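Local coordinates for uncharacterized protein (Slackia heliotrinireducens DSM 20476, PDB 4S1P) that probably hydrolyses ester bonds as a member of the SGNH hydrolase family, though its natural substrate is not established, at residues A42-P47 and A53-A58; T81-S86 and E132-A137. All blocks are in the same frame, centred on the assembly; numbering follows the deposited sequence.

Interaction 1 of 2, residues A42-P47 and A53-A58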
loop_
_atom_site.group_PDB
_atom_site.type_symbol
_atom_site.label_atom_id
_atom_site.label_comp_id
_atom_site.label_asym_id
_atom_site.label_seq_id
_atom_site.Cartn_x
_atom_site.Cartn_y
_atom_site.Cartn_z
ATOM N N ALA A 42 -1.234 7.747 -8.256
ATOM C CA ALA A 42 -0.988 8.425 -9.520
ATOM C C ALA A 42 -0.052 9.639 -9.351
ATOM O O ALA A 42 0.600 10.055 -10.291
ATOM C CB ALA A 42 -2.289 8.863 -10.140
ATOM N N GLU A 43 -0.017 10.246 -8.151
ATOM C CA GLU A 43 0.869 11.398 -7.934
ATOM C C GLU A 43 2.309 11.048 -8.251
ATOM O O GLU A 43 3.077 11.863 -8.741
ATOM C CB GLU A 43 0.829 11.865 -6.470
ATOM C CG GLU A 43 -0.492 12.401 -6.065
ATOM C CD GLU A 43 -0.494 12.829 -4.616
ATOM O OE1 GLU A 43 0.607 13.115 -4.030
ATOM O OE2 GLU A 43 -1.631 12.829 -4.097
ATOM N N HIS A 44 2.690 9.814 -7.955
ATOM C CA HIS A 44 4.068 9.404 -8.152
ATOM C C HIS A 44 4.512 9.298 -9.613
ATOM O O HIS A 44 5.709 9.199 -9.871
ATOM C CB HIS A 44 4.328 8.080 -7.415
ATOM C CG HIS A 44 4.135 8.190 -5.953
ATOM N ND1 HIS A 44 5.158 8.504 -5.098
ATOM C CD2 HIS A 44 3.024 8.076 -5.197
ATOM C CE1 HIS A 44 4.683 8.575 -3.870
ATOM N NE2 HIS A 44 3.385 8.354 -3.911
ATOM N N LEU A 45 3.537 9.308 -10.518
ATOM C CA LEU A 45 3.790 9.255 -11.943
ATOM C C LEU A 45 3.862 10.646 -12.552
ATOM O O LEU A 45 4.125 10.787 -13.742
ATOM C CB LEU A 45 2.724 8.425 -12.633
ATOM C CG LEU A 45 2.834 6.930 -12.296
ATOM C CD1 LEU A 45 1.611 6.236 -12.834
ATOM C CD2 LEU A 45 4.114 6.297 -12.845
ATOM N N ASN A 46 3.637 11.661 -11.725
ATOM C CA ASN A 46 3.526 13.034 -12.197
ATOM C C ASN A 46 4.610 13.894 -11.548
ATOM O O ASN A 46 4.472 14.263 -10.377
ATOM C CB ASN A 46 2.144 13.584 -11.879
ATOM C CG ASN A 46 1.974 15.034 -12.339
ATOM O OD1 ASN A 46 2.895 15.631 -12.884
ATOM N ND2 ASN A 46 0.815 15.602 -12.077
ATOM N N PRO A 47 5.719 14.140 -12.272
ATOM C CA PRO A 47 6.840 14.863 -11.651
ATOM C C PRO A 47 6.552 16.294 -11.249
ATOM O O PRO A 47 7.419 16.936 -10.654
ATOM C CB PRO A 47 7.971 14.775 -12.672
ATOM C CG PRO A 47 7.386 14.230 -13.898
ATOM C CD PRO A 47 6.018 13.698 -13.640
ATOM N N ALA A 53 8.127 14.020 -8.092
ATOM C CA ALA A 53 9.495 14.438 -8.219
ATOM C C ALA A 53 10.396 13.591 -7.322
ATOM O O ALA A 53 11.524 13.233 -7.711
ATOM C CB ALA A 53 9.670 15.920 -7.874
ATOM N N LEU A 54 9.974 13.368 -6.077
ATOM C CA LEU A 54 10.739 12.544 -5.157
ATOM C C LEU A 54 10.933 11.142 -5.706
ATOM O O LEU A 54 12.036 10.596 -5.655
ATOM C CB LEU A 54 10.069 12.481 -3.809
ATOM C CG LEU A 54 10.157 13.747 -2.961
ATOM C CD1 LEU A 54 9.255 13.572 -1.745
ATOM C CD2 LEU A 54 11.589 14.039 -2.556
ATOM N N THR A 55 9.862 10.526 -6.164
ATOM C CA THR A 55 9.944 9.159 -6.671
ATOM C C THR A 55 10.773 9.081 -7.947
ATOM O O THR A 55 11.621 8.184 -8.067
ATOM C CB THR A 55 8.547 8.568 -6.808
ATOM O OG1 THR A 55 7.962 8.511 -5.503
ATOM C CG2 THR A 55 8.560 7.204 -7.453
ATOM N N GLN A 56 10.592 10.015 -8.883
ATOM C CA GLN A 56 11.442 10.041 -10.067
ATOM C C GLN A 56 12.921 10.139 -9.658
ATOM O O GLN A 56 13.758 9.393 -10.178
ATOM C CB GLN A 56 11.056 11.252 -10.907
ATOM C CG GLN A 56 11.828 11.422 -12.204
ATOM C CD GLN A 56 11.472 12.744 -12.880
ATOM O OE1 GLN A 56 11.586 13.836 -12.289
ATOM N NE2 GLN A 56 10.999 12.656 -14.080
ATOM N N ALA A 57 13.257 11.069 -8.761
ATOM C CA ALA A 57 14.661 11.235 -8.340
ATOM C C ALA A 57 15.171 9.972 -7.650
ATOM O O ALA A 57 16.329 9.565 -7.894
ATOM C CB ALA A 57 14.835 12.423 -7.438
ATOM N N ALA A 58 14.307 9.308 -6.837
ATOM C CA ALA A 58 14.824 8.185 -6.080
ATOM C C ALA A 58 15.162 7.069 -7.034
ATOM O O ALA A 58 16.143 6.340 -6.829
ATOM C CB ALA A 58 13.795 7.719 -5.093
#
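His44 and Thr55 meet through one side-chain hydrogen bond. His44 ND1 lies 2.8 Å from Thr55 OG1, and the bond is nearly straight at 163°. Either atom could be the donor. The hydroxyl sits at the edge of the imidazole, near the ring plane, and the two side chains cross at about a right angle. Thr55 CB lies in that plane too, behind its hydroxyl, 3.8 Å from His44 ND1. The threonine oxygen stands beside its own backbone N, with chi1 at -63°. This turns it toward the ring, while CG2 takes the position anti to the backbone N.

A second, looser contact lies closer to the surface. Pro47 CB and CG meet the amide end of Gln56. Pro47 CB is 3.8 Å from Gln56 OE1, and Pro47 CG is 3.9 Å from Gln56 NE2. The glutamine reaches this far because its chain is extended, with CG anti to the backbone N (chi1 -179°). Next to it, Ala53 CB rests 3.7 Å from Pro47 O.

Further out, Thr55 OG1 also bonds to His34 ND1, on strand 29-35, and to Asn51 O, one turn earlier in its own helix. His44 packs on Leu9 of strand 4-10 and on Leu90 of helix 80-96. Glu43, the residue before His44, forms a salt bridge with Arg36 and a hydrogen bond with Asn51. The Asn51 bond ties the 3-10 segment to the first turn of helix 50-61, and the salt bridge ties it to the chain just after strand 29-35.

Three partners therefore surround one buried hydroxyl. Asn51 O can only accept, so the hydroxyl probably gives its proton there. Its oxygen would then accept from ND1 of both His34 and His44, consistent with a hydrogen on each nitrogen.

Interaction 2 of 2, residues T81-S86 and E132-A137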
loop_
_atom_site.group_PDB
_atom_site.type_symbol
_atom_site.label_atom_id
_atom_site.label_comp_id
_atom_site.label_asym_id
_atom_site.label_seq_id
_atom_site.Cartn_x
_atom_site.Cartn_y
_atom_site.Cartn_z
ATOM N N THR A 81 -9.693 1.470 -12.490
ATOM C CA THR A 81 -8.843 1.624 -13.648
ATOM C C THR A 81 -7.651 2.542 -13.376
ATOM O O THR A 81 -6.519 2.228 -13.749
ATOM C CB THR A 81 -9.661 2.070 -14.853
ATOM O OG1 THR A 81 -10.676 1.078 -15.087
ATOM C CG2 THR A 81 -8.757 2.218 -16.048
ATOM N N ALA A 82 -7.904 3.634 -12.665
ATOM C CA ALA A 82 -6.825 4.498 -12.234
ATOM C C ALA A 82 -5.824 3.756 -11.387
ATOM O O ALA A 82 -4.615 3.933 -11.537
ATOM C CB ALA A 82 -7.341 5.731 -11.503
ATOM N N TYR A 83 -6.338 2.932 -10.491
ATOM C CA TYR A 83 -5.451 2.111 -9.660
ATOM C C TYR A 83 -4.574 1.200 -10.495
ATOM O O TYR A 83 -3.338 1.186 -10.354
ATOM C CB TYR A 83 -6.281 1.309 -8.660
ATOM C CG TYR A 83 -5.401 0.314 -7.896
ATOM C CD1 TYR A 83 -4.383 0.771 -7.118
ATOM C CD2 TYR A 83 -5.526 -1.041 -8.063
ATOM C CE1 TYR A 83 -3.529 -0.083 -6.453
ATOM C CE2 TYR A 83 -4.675 -1.911 -7.429
ATOM C CZ TYR A 83 -3.672 -1.425 -6.637
ATOM O OH TYR A 83 -2.810 -2.326 -6.049
ATOM N N ALA A 84 -5.221 0.441 -11.378
ATOM C CA ALA A 84 -4.527 -0.520 -12.205
ATOM C C ALA A 84 -3.442 0.155 -13.052
ATOM O O ALA A 84 -2.332 -0.379 -13.184
ATOM C CB ALA A 84 -5.498 -1.267 -13.093
ATOM N N ARG A 85 -3.749 1.308 -13.629
ATOM C CA ARG A 85 -2.765 1.982 -14.448
ATOM C C ARG A 85 -1.613 2.531 -13.630
ATOM O O ARG A 85 -0.468 2.502 -14.087
ATOM C CB ARG A 85 -3.405 3.101 -15.276
ATOM C CG ARG A 85 -4.498 2.640 -16.244
ATOM C CD ARG A 85 -4.055 1.510 -17.169
ATOM N NE ARG A 85 -4.545 0.225 -16.676
ATOM C CZ ARG A 85 -3.861 -0.906 -16.720
ATOM N NH1 ARG A 85 -2.651 -0.935 -17.265
ATOM N NH2 ARG A 85 -4.399 -2.017 -16.246
ATOM N N SER A 86 -1.905 2.999 -12.415
ATOM C CA SER A 86 -0.857 3.516 -11.567
ATOM C C SER A 86 0.100 2.407 -11.174
ATOM O O SER A 86 1.321 2.566 -11.223
ATOM C CB SER A 86 -1.430 4.193 -10.329
ATOM O OG SER A 86 -2.163 5.371 -10.649
ATOM N N GLU A 132 -10.264 -8.268 -5.848
ATOM C CA GLU A 132 -10.102 -8.440 -7.295
ATOM C C GLU A 132 -9.062 -7.482 -7.878
ATOM O O GLU A 132 -8.235 -7.845 -8.751
ATOM C CB GLU A 132 -11.434 -8.242 -8.042
ATOM C CG GLU A 132 -12.383 -9.425 -7.886
ATOM C CD GLU A 132 -13.660 -9.264 -8.689
ATOM O OE1 GLU A 132 -13.665 -8.459 -9.654
ATOM O OE2 GLU A 132 -14.661 -9.937 -8.354
ATOM N N ALA A 133 -9.118 -6.225 -7.426
ATOM C CA ALA A 133 -8.152 -5.213 -7.885
ATOM C C ALA A 133 -6.722 -5.601 -7.572
ATOM O O ALA A 133 -5.836 -5.499 -8.436
ATOM C CB ALA A 133 -8.448 -3.857 -7.292
ATOM N N PHE A 134 -6.464 -6.048 -6.337
ATOM C CA PHE A 134 -5.103 -6.403 -5.998
ATOM C C PHE A 134 -4.628 -7.653 -6.724
ATOM O O PHE A 134 -3.478 -7.717 -7.161
ATOM C CB PHE A 134 -4.965 -6.597 -4.482
ATOM C CG PHE A 134 -5.237 -5.320 -3.687
ATOM C CD1 PHE A 134 -4.645 -4.110 -4.051
ATOM C CD2 PHE A 134 -6.057 -5.341 -2.578
ATOM C CE1 PHE A 134 -4.881 -2.962 -3.344
ATOM C CE2 PHE A 134 -6.281 -4.170 -1.847
ATOM C CZ PHE A 134 -5.700 -2.998 -2.244
ATOM N N ALA A 135 -5.512 -8.631 -6.860
ATOM C CA ALA A 135 -5.123 -9.866 -7.534
ATOM C C ALA A 135 -4.781 -9.600 -8.998
ATOM O O ALA A 135 -3.774 -10.113 -9.535
ATOM C CB ALA A 135 -6.245 -10.878 -7.420
ATOM N N GLN A 136 -5.612 -8.794 -9.661
ATOM C CA GLN A 136 -5.386 -8.492 -11.056
ATOM C C GLN A 136 -4.115 -7.648 -11.236
ATOM O O GLN A 136 -3.328 -7.875 -12.152
ATOM C CB GLN A 136 -6.583 -7.784 -11.672
ATOM C CG GLN A 136 -6.499 -7.769 -13.198
ATOM C CD GLN A 136 -6.518 -9.182 -13.806
ATOM O OE1 GLN A 136 -7.437 -9.962 -13.551
ATOM N NE2 GLN A 136 -5.498 -9.513 -14.600
ATOM N N ALA A 137 -3.869 -6.708 -10.318
ATOM C CA ALA A 137 -2.701 -5.844 -10.453
ATOM C C ALA A 137 -1.412 -6.628 -10.201
ATOM O O ALA A 137 -0.413 -6.425 -10.922
ATOM C CB ALA A 137 -2.840 -4.647 -9.521
#
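Two neighbouring helices of the alpha/beta fold, 80-96 and 123-141, pack here on the same side of the parallel sheet. Their 81-86 and 132-137 segments run in nearly the same direction, at 28°, with axes 10.1 Å apart at closest approach. Tyr83 bridges much of that distance. Its CG is anti to the backbone N (chi1 173°), which sends the ring across toward the second helix.

The ring meets three residues there. Tyr83 CD2 touches the methyl of Ala133, 4.1 Å from its CB. Tyr83 CE2 lies 3.9 Å from Ala137 CB, one helical turn further on. The carbonyl oxygen of Ala133 comes to the edge of the tyrosine ring, in its plane, 3.9 Å from Tyr83 CE2. The two small alanines let the aromatic ring come close to the helix backbone.

Phe134 meets the far end of the tyrosine. Tyr83 OH lies in the plane of the phenylalanine ring, at its edge, 3.2 Å from Phe134 CD1. Tyr83 CZ is 3.8 Å from Phe134 CE1. The two ring planes are almost perpendicular, at 89°, and the centroids are 5.7 Å apart. Phe134 starts out away from helix 80-96, but its ring end comes back to the hydroxyl.

Ile103 of strand 100-105 touches Tyr83, Phe134 and Ala137, and Pro76 of helix 75-78 touches Tyr83, Ala133 and Phe134. This is a buried helix-to-helix contact seated on strand 100-105, as in one helical layer of the three-layer alpha/beta/alpha sandwich typical of SGNH hydrolases.

How the interactions relate
Interaction 1 comes first along the chain and closes before interaction 2 opens. Their centres are about 19 Å apart. Helix 80-96 joins them: it carries segment 81-86 of interaction 2, and its Leu90 packs against His44 of interaction 1. The two contacts also touch directly. Ala42 CA lies 3.5 Å from Ser86 OG, and Leu45 CD1 lies 3.9 Å from Ser86 CA. The 42-47 loop thus lies between helices 50-61 and 80-96, and helix 80-96 in turn packs on helix 123-141. Interaction 1 rests on strands 4-10 and 29-35, and interaction 2 on strand 100-105. This chain of contacts runs from one edge strand past the middle of the sheet.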